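Local coordinates for Lin2722 protein (Listeria innocua, PDB 3DS8), which is of unknown function but has the alpha/beta-hydrolase fold and is probably a serine hydrolase, at residues 175-180 and 223-228; 62-67 and 82-87. All coordinates share one frame; numbering follows the deposited sequence.

Interaction 1: 175-180 and 223-228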
loop_
_atom_site.group_PDB
_atom_site.type_symbol
_atom_site.label_atom_id
_atom_site.label_comp_id
_atom_site.label_asym_id
_atom_site.label_seq_id
_atom_site.Cartn_x
_atom_site.Cartn_y
_atom_site.Cartn_z
ATOM N N LEU A 175 -5.129 5.481 0.811
ATOM C CA LEU A 175 -4.490 6.614 0.161
ATOM C C LEU A 175 -3.770 6.084 -1.061
ATOM O O LEU A 175 -2.904 5.175 -0.964
ATOM C CB LEU A 175 -3.458 7.296 1.091
ATOM C CG LEU A 175 -2.530 8.320 0.442
ATOM C CD1 LEU A 175 -3.333 9.484 -0.121
ATOM C CD2 LEU A 175 -1.453 8.787 1.520
ATOM N N ALA A 176 -4.147 6.598 -2.241
ATOM C CA ALA A 176 -3.510 6.235 -3.490
ATOM C C ALA A 176 -2.670 7.411 -3.974
ATOM O O ALA A 176 -3.177 8.508 -4.288
ATOM C CB ALA A 176 -4.553 5.860 -4.580
ATOM N N ILE A 177 -1.366 7.178 -3.999
ATOM C CA ILE A 177 -0.393 8.112 -4.504
ATOM C C ILE A 177 0.038 7.755 -5.899
ATOM O O ILE A 177 0.384 6.571 -6.185
ATOM C CB ILE A 177 0.825 8.156 -3.558
ATOM C CG1 ILE A 177 0.443 8.828 -2.228
ATOM C CG2 ILE A 177 2.022 8.870 -4.235
ATOM C CD1 ILE A 177 1.542 8.756 -1.165
ATOM N N ALA A 178 -0.056 8.717 -6.811
ATOM C CA ALA A 178 0.257 8.475 -8.202
ATOM C C ALA A 178 1.210 9.523 -8.730
ATOM O O ALA A 178 1.145 10.689 -8.327
ATOM C CB ALA A 178 -0.998 8.476 -9.060
ATOM N N GLY A 179 2.103 9.107 -9.618
ATOM C CA GLY A 179 2.964 10.058 -10.349
ATOM C C GLY A 179 2.529 10.287 -11.791
ATOM O O GLY A 179 1.953 9.410 -12.462
ATOM N N GLU A 180 2.814 11.486 -12.278
ATOM C CA GLU A 180 2.578 11.862 -13.632
ATOM C C GLU A 180 3.841 12.682 -14.041
ATOM O O GLU A 180 4.181 13.710 -13.399
ATOM C CB GLU A 180 1.285 12.682 -13.694
ATOM C CG GLU A 180 0.956 13.141 -14.999
ATOM C CD GLU A 180 -0.396 13.838 -15.076
ATOM O OE1 GLU A 180 -0.658 14.797 -14.305
ATOM O OE2 GLU A 180 -1.148 13.455 -15.977
ATOM N N GLN A 223 10.309 4.551 -10.108
ATOM C CA GLN A 223 11.322 3.795 -9.390
ATOM C C GLN A 223 11.601 4.370 -7.977
ATOM O O GLN A 223 11.952 3.615 -7.051
ATOM C CB GLN A 223 12.617 3.769 -10.219
ATOM C CG GLN A 223 12.538 2.887 -11.453
ATOM C CD GLN A 223 11.907 3.506 -12.746
ATOM O OE1 GLN A 223 11.332 4.600 -12.752
ATOM N NE2 GLN A 223 12.059 2.755 -13.870
ATOM N N THR A 224 11.435 5.680 -7.838
ATOM C CA THR A 224 11.733 6.383 -6.595
ATOM C C THR A 224 10.527 7.121 -5.988
ATOM O O THR A 224 10.665 8.004 -5.115
ATOM C CB THR A 224 12.935 7.319 -6.816
ATOM O OG1 THR A 224 12.727 8.190 -7.939
ATOM C CG2 THR A 224 14.185 6.460 -7.071
ATOM N N LEU A 225 9.326 6.804 -6.455
ATOM C CA LEU A 225 8.147 7.557 -6.036
ATOM C C LEU A 225 7.871 7.449 -4.507
ATOM O O LEU A 225 7.352 8.362 -3.882
ATOM C CB LEU A 225 6.910 7.112 -6.846
ATOM C CG LEU A 225 5.632 7.930 -6.641
ATOM C CD1 LEU A 225 5.807 9.390 -7.046
ATOM C CD2 LEU A 225 4.451 7.234 -7.421
ATOM N N HIS A 226 8.220 6.306 -3.939
ATOM C CA HIS A 226 8.169 6.068 -2.469
ATOM C C HIS A 226 9.253 6.827 -1.659
ATOM O O HIS A 226 9.237 6.749 -0.422
ATOM C CB HIS A 226 8.283 4.593 -2.193
ATOM C CG HIS A 226 9.597 4.013 -2.600
ATOM N ND1 HIS A 226 10.069 4.074 -3.893
ATOM C CD2 HIS A 226 10.532 3.349 -1.886
ATOM C CE1 HIS A 226 11.257 3.500 -3.948
ATOM N NE2 HIS A 226 11.573 3.064 -2.739
ATOM N N GLU A 227 10.106 7.576 -2.351
ATOM C CA GLU A 227 11.164 8.375 -1.726
ATOM C C GLU A 227 11.001 9.881 -1.883
ATOM O O GLU A 227 11.818 10.645 -1.380
ATOM C CB GLU A 227 12.520 8.007 -2.282
ATOM C CG GLU A 227 12.883 6.548 -1.917
ATOM C CD GLU A 227 14.277 6.130 -2.324
ATOM O OE1 GLU A 227 14.722 6.559 -3.406
ATOM O OE2 GLU A 227 14.937 5.349 -1.556
ATOM N N THR A 228 9.969 10.313 -2.580
ATOM C CA THR A 228 9.830 11.735 -2.823
ATOM C C THR A 228 9.437 12.390 -1.502
ATOM O O THR A 228 8.707 11.793 -0.663
ATOM C CB THR A 228 8.822 12.108 -3.903
ATOM O OG1 THR A 228 7.516 11.747 -3.487
ATOM C CG2 THR A 228 9.154 11.459 -5.260
#
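L225 reaches strand 175-180 with one methyl, and the contact is van der Waals packing, a methyl on a peptide group plus one methyl-methyl pair. Its CD2 lies 3.7 Å from G179 N, nearly straight above the peptide plane joining A178 and G179, with A178 C 4.2 Å away from the same CD2. Because G179 has no side chain, the leucine can lie on the strand backbone itself; a CB there would point toward L225. Two residues before G179, I177 meets the flank of the same methyl, CG2 to L225 CD2 at 4.3 Å. The rotation behind this reach places L225 CG anti to the backbone N (chi1 -173°), carrying the branch away from its own loop; I130 on the adjacent strand 123-130 also touches it.

In the alpha/beta-hydrolase fold this loop follows strand 209-216 and leads into helix 229-240, and here it probably carries the catalytic histidine just upstream of Q223.

Polar bonds hold the loop rather than the contact. Its turn is closed by E227 N to T224 O at 2.9 Å, and T228 is the N-cap of the helix, its OG1 bonded to S231 N and also paired with Q215. The S231 hydroxyl in turn bonds L225 O, while H226 turns away from the strand and stacks on H101.

Interaction 2: 62-67 and 82-87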
loop_
_atom_site.group_PDB
_atom_site.type_symbol
_atom_site.label_atom_id
_atom_site.label_comp_id
_atom_site.label_asym_id
_atom_site.label_seq_id
_atom_site.Cartn_x
_atom_site.Cartn_y
_atom_site.Cartn_z
ATOM N N ILE A 62 7.273 -2.672 10.606
ATOM C CA ILE A 62 7.638 -3.989 10.094
ATOM C C ILE A 62 8.158 -3.843 8.663
ATOM O O ILE A 62 7.405 -3.607 7.711
ATOM C CB ILE A 62 6.451 -4.970 10.144
ATOM C CG1 ILE A 62 5.753 -4.932 11.519
ATOM C CG2 ILE A 62 6.911 -6.405 9.675
ATOM C CD1 ILE A 62 6.564 -5.313 12.740
ATOM N N LYS A 63 9.468 -3.919 8.527
ATOM C CA LYS A 63 10.104 -3.839 7.223
ATOM C C LYS A 63 10.009 -5.219 6.595
ATOM O O LYS A 63 10.656 -6.157 7.032
ATOM C CB LYS A 63 11.557 -3.395 7.364
ATOM C CG LYS A 63 11.687 -2.037 8.021
ATOM C CD LYS A 63 13.137 -1.535 8.020
ATOM C CE LYS A 63 13.248 -0.203 8.700
ATOM N NZ LYS A 63 14.675 0.241 8.779
ATOM N N PHE A 64 9.218 -5.325 5.550
ATOM C CA PHE A 64 8.892 -6.639 5.004
ATOM C C PHE A 64 9.632 -6.935 3.701
ATOM O O PHE A 64 9.755 -6.065 2.841
ATOM C CB PHE A 64 7.380 -6.761 4.803
ATOM C CG PHE A 64 6.915 -8.161 4.740
ATOM C CD1 PHE A 64 6.599 -8.841 5.902
ATOM C CD2 PHE A 64 6.827 -8.818 3.529
ATOM C CE1 PHE A 64 6.199 -10.153 5.872
ATOM C CE2 PHE A 64 6.414 -10.141 3.478
ATOM C CZ PHE A 64 6.105 -10.820 4.653
ATOM N N GLY A 65 10.083 -8.176 3.528
ATOM C CA GLY A 65 10.741 -8.546 2.299
ATOM C C GLY A 65 10.229 -9.862 1.760
ATOM O O GLY A 65 10.146 -10.816 2.487
ATOM N N PHE A 66 9.936 -9.908 0.470
ATOM C CA PHE A 66 9.688 -11.168 -0.240
ATOM C C PHE A 66 10.947 -11.632 -0.963
ATOM O O PHE A 66 11.438 -10.939 -1.867
ATOM C CB PHE A 66 8.598 -10.957 -1.280
ATOM C CG PHE A 66 7.253 -10.644 -0.711
ATOM C CD1 PHE A 66 6.476 -11.648 -0.186
ATOM C CD2 PHE A 66 6.767 -9.343 -0.686
ATOM C CE1 PHE A 66 5.211 -11.377 0.343
ATOM C CE2 PHE A 66 5.540 -9.053 -0.114
ATOM C CZ PHE A 66 4.734 -10.096 0.370
ATOM N N GLU A 67 11.466 -12.816 -0.628
ATOM C CA GLU A 67 12.643 -13.332 -1.355
ATOM C C GLU A 67 12.333 -13.487 -2.860
ATOM O O GLU A 67 13.196 -13.248 -3.720
ATOM C CB GLU A 67 13.081 -14.696 -0.836
ATOM C CG GLU A 67 14.333 -15.189 -1.583
ATOM C CD GLU A 67 15.275 -16.102 -0.784
ATOM O OE1 GLU A 67 14.898 -16.627 0.291
ATOM O OE2 GLU A 67 16.424 -16.279 -1.262
ATOM N N ILE A 82 0.487 -15.688 5.493
ATOM C CA ILE A 82 1.171 -16.727 6.257
ATOM C C ILE A 82 2.087 -16.082 7.304
ATOM O O ILE A 82 2.097 -16.477 8.472
ATOM C CB ILE A 82 1.963 -17.678 5.329
ATOM C CG1 ILE A 82 0.978 -18.485 4.448
ATOM C CG2 ILE A 82 2.878 -18.605 6.132
ATOM C CD1 ILE A 82 1.647 -19.220 3.270
ATOM N N ALA A 83 2.815 -15.070 6.878
ATOM C CA ALA A 83 3.719 -14.328 7.762
ATOM C C ALA A 83 2.960 -13.504 8.817
ATOM O O ALA A 83 3.390 -13.415 9.992
ATOM C CB ALA A 83 4.625 -13.444 6.933
HETATM N N MSE A 84 1.853 -12.900 8.421
HETATM C CA MSE A 84 1.004 -12.158 9.374
HETATM C C MSE A 84 0.356 -13.058 10.429
HETATM O O MSE A 84 0.176 -12.601 11.567
HETATM C CB MSE A 84 -0.077 -11.361 8.658
HETATM C CG MSE A 84 0.465 -10.245 7.808
HETATM SE SE MSE A 84 1.611 -8.952 8.842
HETATM C CE MSE A 84 3.420 -9.738 8.479
ATOM N N GLU A 85 0.086 -14.324 10.091
ATOM C CA GLU A 85 -0.391 -15.285 11.112
ATOM C C GLU A 85 0.698 -15.441 12.187
ATOM O O GLU A 85 0.406 -15.468 13.379
ATOM C CB GLU A 85 -0.764 -16.648 10.523
ATOM C CG GLU A 85 -1.995 -16.604 9.680
ATOM C CD GLU A 85 -2.230 -17.905 8.875
ATOM O OE1 GLU A 85 -1.251 -18.548 8.428
ATOM O OE2 GLU A 85 -3.402 -18.255 8.651
ATOM N N ASP A 86 1.954 -15.509 11.762
ATOM C CA ASP A 86 3.060 -15.655 12.725
ATOM C C ASP A 86 3.265 -14.380 13.525
ATOM O O ASP A 86 3.499 -14.445 14.743
ATOM C CB ASP A 86 4.356 -16.007 11.994
ATOM C CG ASP A 86 4.387 -17.429 11.515
ATOM O OD1 ASP A 86 3.542 -18.246 11.962
ATOM O OD2 ASP A 86 5.293 -17.749 10.713
ATOM N N LEU A 87 3.188 -13.228 12.863
ATOM C CA LEU A 87 3.326 -11.937 13.570
ATOM C C LEU A 87 2.281 -11.783 14.656
ATOM O O LEU A 87 2.612 -11.411 15.787
ATOM C CB LEU A 87 3.225 -10.773 12.606
ATOM C CG LEU A 87 3.530 -9.384 13.193
ATOM C CD1 LEU A 87 5.003 -9.262 13.751
ATOM C CD2 LEU A 87 3.241 -8.288 12.187
#
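F64 meets the helix through the far rim of its ring, where A83 CB lies near the ring plane, 3.8 Å from F64 CZ. The methyl thus butts against an edge, straddling CE1 and CZ, while the CE methyl of M84, a selenomethionine, approaches obliquely to 3.8 Å from F64 CE1. The two segments belong to a beta-alpha-beta unit of the alpha/beta-hydrolase sheet: strand 61-66 runs into helix 73-91, which returns antiparallel to it and leads to strand 95-101. Strand 62-66 and helix 82-87 make an angle of 147° and approach to 11.8 Å, a spacing filled by side chains alone.

A separate apolar pair lies toward the start of the strand, where I62 CG1 is 4.2 Å from L87 CD2. Between them these residues form one apolar layer, with A83 and L87 one helical turn apart on the side facing the strand.

M84 starts out beside that line, and its chain bends at chi2 (-57°) and chi3 (94°) to bring CE back to the phenyl ring, the two side chains running past one another from opposed ends; I7 of strand 6-9 touches M84 too.

Behind the first shell, the CE2 edge of F64 sits over a face of F66, 3.5 Å above its plane and offset toward its rim, and W76 of helix 73-91 stacks on F66. M39 and I47 add cover to A83, and F49 to L87. Within the helix, L87 N bonds A83 O at 2.9 Å.

Overall arrangement
Both contacts reach one mixed sheet but lie on opposite sides of the chain's centre, with their own centres 23 Å apart and nearest atoms about 11 Å apart. Between strands 61-66 and 173-180 run strands 6-9, 95-101 and 123-130. Both segments of interaction 2 precede those of interaction 1 in the sequence; interaction 2 packs a crossover helix on the sheet, and interaction 1 lays a loop on a later strand. Interaction 1 is the one beside the likely active site, a Ser-His-Asp arrangement of S102, H222 and D188 with S102 on a GxSxG elbow: G179 borders this triad, and L225 lies near the elbow without touching it.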